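PDB 4EZB: phosphogluconate dehydrogenase NAD-binding putative C-terminal domain-containing protein from Sinorhizobium meliloti, which is of unknown function but is probably an oxidoreductase with a Rossmann-type, presumably nucleotide-binding, domain. Local coordinates for residues A285-S297 / G301-L313. Numbering follows the deposited sequence.
Sequences AAAHAAMKDQGLS and GYRGFVPVLARRL
Two bends bring Arg312 and Gln294 together: the arginine chain turns at chi2 and reaches to the C-terminal end of helix 275-291, while the glutamine folds at chi2 (-61°) to lay its amide on the guanidinium. The planes of the two groups are nearly parallel, 17° apart, and Gln294 NE2 sits over the centre of one guanidinium face, 3.1 Å from Arg312 CZ. Gln294 NE2 and Arg312 NH1 are both donors, so their closeness is face packing of the amide on the guanidinium, with no hydrogen bond between them. The one hydrogen bond across the contact is made at the guanidinium edge, where Arg312 NH1 donates to Ala290 O at 2.8 Å. That oxygen lies in the guanidinium plane, yet the donor stands well above the carbonyl plane. Gln294 NE2 also makes a weak bond back to Lys292 O, within the type II turn of 291-294 that leads out of the helix. With an alanine at Gln294, removing the chain beyond CB would probably open a gap beside Val308 CG1 and leave the Arg312 guanidinium freer to turn, without the amide on its face.

Two successive helices of the C-terminal helical domain, joined by a turn and a short loop, lie nearly perpendicular here: the axes of helix 285-291 and helix 301-312 cross at 102° with a closest approach of 9.3 Å. Alanine methyls meet leucine ends between them: Ala287 CB touches Leu309 CD2 at 3.6 Å, and Ala290 CB rests against Leu313 CD2. Leu313 also packs on Leu272 of the second subunit. Further along, selenomethionine Met291 bends at chi3 and sets SE 3.6 Å from Phe305 CD1, an oblique Met-aromatic contact. Leu296 CD1 approaches the same ring at its edge, while the leucine meets Val308 tip to tip. Helix 238-268 backs this cluster, with Thr249 against Met291 and Leu246 against Phe305.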
ATOM      1  N   ALA A 285     -12.136   3.303  -6.890  1.00 42.17           N
ATOM      2  CA  ALA A 285     -13.273   3.803  -7.696  1.00 43.96           C
ATOM      3  C   ALA A 285     -13.103   3.485  -9.170  1.00 47.35           C
ATOM      4  O   ALA A 285     -14.049   3.035  -9.819  1.00 50.14           O
ATOM      5  CB  ALA A 285     -13.452   5.302  -7.519  1.00 43.30           C
ATOM      6  N   ALA A 286     -11.909   3.748  -9.705  1.00 47.04           N
ATOM      7  CA  ALA A 286     -11.605   3.423 -11.091  1.00 47.08           C
ATOM      8  C   ALA A 286     -11.789   1.937 -11.344  1.00 46.00           C
ATOM      9  O   ALA A 286     -12.344   1.561 -12.366  1.00 50.30           O
ATOM     10  CB  ALA A 286     -10.187   3.843 -11.444  1.00 49.63           C
ATOM     11  N   ALA A 287     -11.338   1.105 -10.398  1.00 43.09           N
ATOM     12  CA  ALA A 287     -11.370  -0.352 -10.545  1.00 42.34           C
ATOM     13  C   ALA A 287     -12.781  -0.918 -10.409  1.00 42.73           C
ATOM     14  O   ALA A 287     -13.169  -1.826 -11.167  1.00 44.17           O
ATOM     15  CB  ALA A 287     -10.431  -1.024  -9.554  1.00 39.14           C
ATOM     16  N   HIS A 288     -13.541  -0.372  -9.461  1.00 40.38           N
ATOM     17  CA  HIS A 288     -14.949  -0.735  -9.296  1.00 43.43           C
ATOM     18  C   HIS A 288     -15.752  -0.470 -10.584  1.00 43.49           C
ATOM     19  O   HIS A 288     -16.501  -1.338 -11.064  1.00 43.00           O
ATOM     20  CB  HIS A 288     -15.561   0.035  -8.129  1.00 45.61           C
ATOM     21  CG  HIS A 288     -17.018  -0.240  -7.937  1.00 50.70           C
ATOM     22  ND1 HIS A 288     -17.483  -1.348  -7.254  1.00 52.91           N
ATOM     23  CD2 HIS A 288     -18.114   0.428  -8.364  1.00 53.05           C
ATOM     24  CE1 HIS A 288     -18.803  -1.342  -7.257  1.00 54.01           C
ATOM     25  NE2 HIS A 288     -19.211  -0.272  -7.917  1.00 56.89           N
ATOM     26  N   ALA A 289     -15.589   0.739 -11.122  1.00 44.78           N
ATOM     27  CA  ALA A 289     -16.199   1.143 -12.399  1.00 47.29           C
ATOM     28  C   ALA A 289     -15.771   0.191 -13.517  1.00 52.64           C
ATOM     29  O   ALA A 289     -16.607  -0.342 -14.258  1.00 55.87           O
ATOM     30  CB  ALA A 289     -15.831   2.592 -12.740  1.00 45.39           C
ATOM     31  N   ALA A 290     -14.462  -0.028 -13.619  1.00 52.39           N
ATOM     32  CA  ALA A 290     -13.886  -0.907 -14.620  1.00 52.62           C
ATOM     33  C   ALA A 290     -14.520  -2.299 -14.623  1.00 52.90           C
ATOM     34  O   ALA A 290     -14.722  -2.887 -15.690  1.00 53.82           O
ATOM     35  CB  ALA A 290     -12.377  -1.012 -14.411  1.00 51.99           C
HETATM   36  N   MSE A 291     -14.856  -2.812 -13.441  1.00 50.30           N
HETATM   37  CA  MSE A 291     -15.363  -4.187 -13.328  1.00 53.46           C
HETATM   38  C   MSE A 291     -16.862  -4.377 -13.479  1.00 55.86           C
HETATM   39  O   MSE A 291     -17.309  -5.501 -13.705  1.00 57.30           O
HETATM   40  CB  MSE A 291     -14.914  -4.764 -11.999  1.00 54.21           C
HETATM   41  CG  MSE A 291     -13.406  -5.021 -12.029  1.00 62.46           C
HETATM   42 SE   MSE A 291     -12.902  -6.087 -10.436  1.00 76.76          SE
HETATM   43  CE  MSE A 291     -12.930  -4.562  -9.175  1.00 61.17           C
ATOM     44  N   LYS A 292     -17.644  -3.303 -13.354  1.00 57.06           N
ATOM     45  CA  LYS A 292     -19.111  -3.370 -13.477  1.00 62.68           C
ATOM     46  C   LYS A 292     -19.532  -3.813 -14.881  1.00 65.11           C
ATOM     47  O   LYS A 292     -18.935  -3.378 -15.867  1.00 67.67           O
ATOM     48  CB  LYS A 292     -19.744  -2.003 -13.170  1.00 68.01           C
ATOM     49  CG  LYS A 292     -20.040  -1.710 -11.697  1.00 72.45           C
ATOM     50  CD  LYS A 292     -21.532  -1.731 -11.345  1.00 81.54           C
ATOM     51  CE  LYS A 292     -22.383  -0.834 -12.257  1.00 90.92           C
ATOM     52  NZ  LYS A 292     -23.777  -0.570 -11.788  1.00 91.10           N
ATOM     53  N   ASP A 293     -20.553  -4.675 -14.959  1.00 68.37           N
ATOM     54  CA  ASP A 293     -21.171  -5.129 -16.247  1.00 71.09           C
ATOM     55  C   ASP A 293     -20.193  -5.879 -17.175  1.00 69.18           C
ATOM     56  O   ASP A 293     -20.226  -5.718 -18.402  1.00 72.53           O
ATOM     57  CB  ASP A 293     -21.849  -3.959 -16.992  1.00 76.51           C
ATOM     58  CG  ASP A 293     -23.076  -3.395 -16.245  1.00 87.38           C
ATOM     59  OD1 ASP A 293     -24.186  -3.968 -16.361  1.00 93.27           O
ATOM     60  OD2 ASP A 293     -22.940  -2.352 -15.565  1.00 88.48           O
ATOM     61  N   GLN A 294     -19.330  -6.691 -16.568  1.00 65.35           N
ATOM     62  CA  GLN A 294     -18.302  -7.468 -17.274  1.00 64.39           C
ATOM     63  C   GLN A 294     -18.481  -8.975 -17.044  1.00 61.80           C
ATOM     64  O   GLN A 294     -17.623  -9.772 -17.414  1.00 60.80           O
ATOM     65  CB  GLN A 294     -16.889  -7.033 -16.834  1.00 61.99           C
ATOM     66  CG  GLN A 294     -16.567  -5.551 -17.017  1.00 61.93           C
ATOM     67  CD  GLN A 294     -16.641  -5.111 -18.471  1.00 68.19           C
ATOM     68  OE1 GLN A 294     -15.992  -5.697 -19.338  1.00 68.02           O
ATOM     69  NE2 GLN A 294     -17.440  -4.075 -18.745  1.00 70.49           N
ATOM     70  N   GLY A 295     -19.597  -9.349 -16.415  1.00 61.29           N
ATOM     71  CA  GLY A 295     -19.945 -10.754 -16.187  1.00 61.09           C
ATOM     72  C   GLY A 295     -19.129 -11.422 -15.105  1.00 61.39           C
ATOM     73  O   GLY A 295     -19.041 -12.652 -15.056  1.00 63.96           O
ATOM     74  N   LEU A 296     -18.523 -10.605 -14.243  1.00 60.26           N
ATOM     75  CA  LEU A 296     -17.739 -11.080 -13.104  1.00 58.95           C
ATOM     76  C   LEU A 296     -18.654 -11.416 -11.949  1.00 60.70           C
ATOM     77  O   LEU A 296     -19.766 -10.901 -11.872  1.00 58.99           O
ATOM     78  CB  LEU A 296     -16.785  -9.985 -12.636  1.00 56.80           C
ATOM     79  CG  LEU A 296     -15.621  -9.624 -13.553  1.00 56.53           C
ATOM     80  CD1 LEU A 296     -14.965  -8.343 -13.050  1.00 53.49           C
ATOM     81  CD2 LEU A 296     -14.631 -10.785 -13.598  1.00 53.34           C
ATOM     82  N   SER A 297     -18.158 -12.252 -11.040  1.00 64.17           N
ATOM     83  CA  SER A 297     -18.863 -12.654  -9.822  1.00 67.48           C
ATOM     84  C   SER A 297     -17.925 -12.446  -8.616  1.00 69.37           C
ATOM     85  O   SER A 297     -16.704 -12.602  -8.764  1.00 69.38           O
ATOM     86  CB  SER A 297     -19.282 -14.125  -9.958  1.00 71.20           C
ATOM     87  OG  SER A 297     -19.507 -14.745  -8.705  1.00 75.70           O
ATOM     88  N   GLY A 301     -12.293 -14.494  -7.895  1.00 59.67           N
ATOM     89  CA  GLY A 301     -10.864 -14.407  -7.563  1.00 54.77           C
ATOM     90  C   GLY A 301     -10.073 -13.460  -8.453  1.00 52.25           C
ATOM     91  O   GLY A 301     -10.619 -12.901  -9.423  1.00 49.44           O
ATOM     92  N   TYR A 302      -8.783 -13.289  -8.136  1.00 49.86           N
ATOM     93  CA  TYR A 302      -7.888 -12.433  -8.934  1.00 46.30           C
ATOM     94  C   TYR A 302      -7.688 -12.985 -10.355  1.00 46.02           C
ATOM     95  O   TYR A 302      -7.697 -12.212 -11.325  1.00 47.06           O
ATOM     96  CB  TYR A 302      -6.528 -12.200  -8.227  1.00 45.01           C
ATOM     97  CG  TYR A 302      -5.569 -13.370  -8.322  1.00 43.61           C
ATOM     98  CD1 TYR A 302      -5.556 -14.362  -7.353  1.00 42.42           C
ATOM     99  CD2 TYR A 302      -4.688 -13.487  -9.401  1.00 43.74           C
ATOM    100  CE1 TYR A 302      -4.688 -15.430  -7.441  1.00 45.52           C
ATOM    101  CE2 TYR A 302      -3.820 -14.554  -9.505  1.00 45.03           C
ATOM    102  CZ  TYR A 302      -3.819 -15.524  -8.523  1.00 47.56           C
ATOM    103  OH  TYR A 302      -2.946 -16.594  -8.618  1.00 48.25           O
ATOM    104  N   ARG A 303      -7.549 -14.306 -10.487  1.00 45.84           N
ATOM    105  CA  ARG A 303      -7.480 -14.929 -11.809  1.00 49.46           C
ATOM    106  C   ARG A 303      -8.622 -14.430 -12.686  1.00 51.96           C
ATOM    107  O   ARG A 303      -8.420 -14.190 -13.864  1.00 53.24           O
ATOM    108  CB  ARG A 303      -7.482 -16.454 -11.722  1.00 52.23           C
ATOM    109  CG  ARG A 303      -6.183 -17.007 -11.162  1.00 55.43           C
ATOM    110  CD  ARG A 303      -6.314 -18.488 -10.832  1.00 62.86           C
ATOM    111  NE  ARG A 303      -5.076 -19.065 -10.292  1.00 70.39           N
ATOM    112  CZ  ARG A 303      -4.753 -19.137  -8.993  1.00 71.26           C
ATOM    113  NH1 ARG A 303      -5.573 -18.659  -8.049  1.00 71.62           N
ATOM    114  NH2 ARG A 303      -3.590 -19.680  -8.630  1.00 66.84           N
ATOM    115  N   GLY A 304      -9.798 -14.221 -12.087  1.00 51.89           N
ATOM    116  CA  GLY A 304     -10.947 -13.610 -12.763  1.00 48.97           C
ATOM    117  C   GLY A 304     -10.883 -12.100 -12.919  1.00 48.72           C
ATOM    118  O   GLY A 304     -11.008 -11.603 -14.033  1.00 49.48           O
ATOM    119  N   PHE A 305     -10.673 -11.358 -11.821  1.00 47.07           N
ATOM    120  CA  PHE A 305     -10.723  -9.874 -11.870  1.00 48.36           C
ATOM    121  C   PHE A 305      -9.585  -9.196 -12.658  1.00 45.47           C
ATOM    122  O   PHE A 305      -9.792  -8.174 -13.354  1.00 42.61           O
ATOM    123  CB  PHE A 305     -10.751  -9.261 -10.451  1.00 49.79           C
ATOM    124  CG  PHE A 305     -11.829  -9.811  -9.550  1.00 52.49           C
ATOM    125  CD1 PHE A 305     -13.173  -9.612  -9.833  1.00 54.87           C
ATOM    126  CD2 PHE A 305     -11.492 -10.506  -8.395  1.00 52.52           C
ATOM    127  CE1 PHE A 305     -14.160 -10.120  -8.992  1.00 55.70           C
ATOM    128  CE2 PHE A 305     -12.466 -11.023  -7.556  1.00 52.48           C
ATOM    129  CZ  PHE A 305     -13.804 -10.833  -7.857  1.00 53.11           C
ATOM    130  N   VAL A 306      -8.379  -9.735 -12.493  1.00 43.93           N
ATOM    131  CA  VAL A 306      -7.178  -9.061 -12.958  1.00 42.29           C
ATOM    132  C   VAL A 306      -7.186  -8.873 -14.478  1.00 43.73           C
ATOM    133  O   VAL A 306      -6.898  -7.767 -14.956  1.00 42.65           O
ATOM    134  CB  VAL A 306      -5.880  -9.709 -12.390  1.00 42.01           C
ATOM    135  CG1 VAL A 306      -4.637  -9.142 -13.059  1.00 40.64           C
ATOM    136  CG2 VAL A 306      -5.775  -9.444 -10.899  1.00 40.22           C
ATOM    137  N   PRO A 307      -7.558  -9.920 -15.251  1.00 45.32           N
ATOM    138  CA  PRO A 307      -7.584  -9.695 -16.716  1.00 48.52           C
ATOM    139  C   PRO A 307      -8.601  -8.641 -17.124  1.00 48.92           C
ATOM    140  O   PRO A 307      -8.393  -7.895 -18.094  1.00 49.02           O
ATOM    141  CB  PRO A 307      -7.939 -11.069 -17.282  1.00 48.89           C
ATOM    142  CG  PRO A 307      -7.422 -12.016 -16.249  1.00 48.37           C
ATOM    143  CD  PRO A 307      -7.660 -11.348 -14.919  1.00 45.17           C
ATOM    144  N   VAL A 308      -9.678  -8.554 -16.356  1.00 48.17           N
ATOM    145  CA  VAL A 308     -10.686  -7.563 -16.640  1.00 47.78           C
ATOM    146  C   VAL A 308     -10.142  -6.162 -16.357  1.00 48.00           C
ATOM    147  O   VAL A 308     -10.228  -5.293 -17.234  1.00 49.37           O
ATOM    148  CB  VAL A 308     -12.028  -7.862 -15.946  1.00 46.74           C
ATOM    149  CG1 VAL A 308     -12.942  -6.645 -16.013  1.00 48.64           C
ATOM    150  CG2 VAL A 308     -12.690  -9.062 -16.608  1.00 46.49           C
ATOM    151  N   LEU A 309      -9.569  -5.961 -15.166  1.00 46.66           N
ATOM    152  CA  LEU A 309      -8.914  -4.705 -14.792  1.00 45.99           C
ATOM    153  C   LEU A 309      -7.785  -4.325 -15.744  1.00 48.94           C
ATOM    154  O   LEU A 309      -7.672  -3.159 -16.145  1.00 49.07           O
ATOM    155  CB  LEU A 309      -8.299  -4.815 -13.396  1.00 43.40           C
ATOM    156  CG  LEU A 309      -9.199  -4.724 -12.179  1.00 44.42           C
ATOM    157  CD1 LEU A 309      -8.352  -4.910 -10.925  1.00 43.32           C
ATOM    158  CD2 LEU A 309      -9.928  -3.381 -12.171  1.00 43.41           C
ATOM    159  N   ALA A 310      -6.924  -5.296 -16.064  1.00 48.73           N
ATOM    160  CA  ALA A 310      -5.825  -5.075 -17.011  1.00 50.96           C
ATOM    161  C   ALA A 310      -6.357  -4.416 -18.300  1.00 54.28           C
ATOM    162  O   ALA A 310      -5.878  -3.353 -18.712  1.00 53.37           O
ATOM    163  CB  ALA A 310      -5.112  -6.382 -17.327  1.00 49.73           C
ATOM    164  N   ARG A 311      -7.372  -5.036 -18.894  1.00 57.52           N
ATOM    165  CA  ARG A 311      -7.984  -4.534 -20.122  1.00 63.47           C
ATOM    166  C   ARG A 311      -8.799  -3.266 -19.913  1.00 64.23           C
ATOM    167  O   ARG A 311      -8.661  -2.304 -20.665  1.00 65.59           O
ATOM    168  CB  ARG A 311      -8.837  -5.623 -20.770  1.00 68.49           C
ATOM    169  CG  ARG A 311      -8.265  -6.198 -22.067  1.00 76.20           C
ATOM    170  CD  ARG A 311      -6.738  -6.300 -22.090  1.00 78.53           C
ATOM    171  NE  ARG A 311      -6.217  -7.467 -21.375  1.00 78.53           N
ATOM    172  CZ  ARG A 311      -4.925  -7.756 -21.257  1.00 77.57           C
ATOM    173  NH1 ARG A 311      -4.549  -8.843 -20.593  1.00 75.04           N
ATOM    174  NH2 ARG A 311      -4.009  -6.962 -21.809  1.00 77.94           N
ATOM    175  N   ARG A 312      -9.622  -3.255 -18.872  1.00 62.20           N
ATOM    176  CA  ARG A 312     -10.578  -2.173 -18.687  1.00 64.46           C
ATOM    177  C   ARG A 312      -9.977  -0.885 -18.139  1.00 62.93           C
ATOM    178  O   ARG A 312     -10.456   0.199 -18.495  1.00 61.86           O
ATOM    179  CB  ARG A 312     -11.759  -2.609 -17.834  1.00 68.47           C
ATOM    180  CG  ARG A 312     -13.028  -1.870 -18.200  1.00 75.25           C
ATOM    181  CD  ARG A 312     -13.901  -2.665 -19.152  1.00 77.67           C
ATOM    182  NE  ARG A 312     -14.976  -1.834 -19.694  1.00 83.60           N
ATOM    183  CZ  ARG A 312     -15.980  -1.316 -18.987  1.00 82.24           C
ATOM    184  NH1 ARG A 312     -16.084  -1.516 -17.678  1.00 80.30           N
ATOM    185  NH2 ARG A 312     -16.896  -0.586 -19.600  1.00 84.85           N
ATOM    186  N   LEU A 313      -8.970  -0.998 -17.258  1.00 57.73           N
ATOM    187  CA  LEU A 313      -8.109   0.141 -16.926  1.00 54.94           C
ATOM    188  C   LEU A 313      -7.096   0.281 -18.071  1.00 60.12           C
ATOM    189  O   LEU A 313      -6.768   1.381 -18.518  1.00 60.33           O
ATOM    190  CB  LEU A 313      -7.378  -0.070 -15.597  1.00 55.25           C
ATOM    191  CG  LEU A 313      -8.130  -0.432 -14.297  1.00 51.63           C
ATOM    192  CD1 LEU A 313      -7.171  -0.815 -13.180  1.00 51.57           C
ATOM    193  CD2 LEU A 313      -9.037   0.703 -13.838  1.00 47.76           C
TER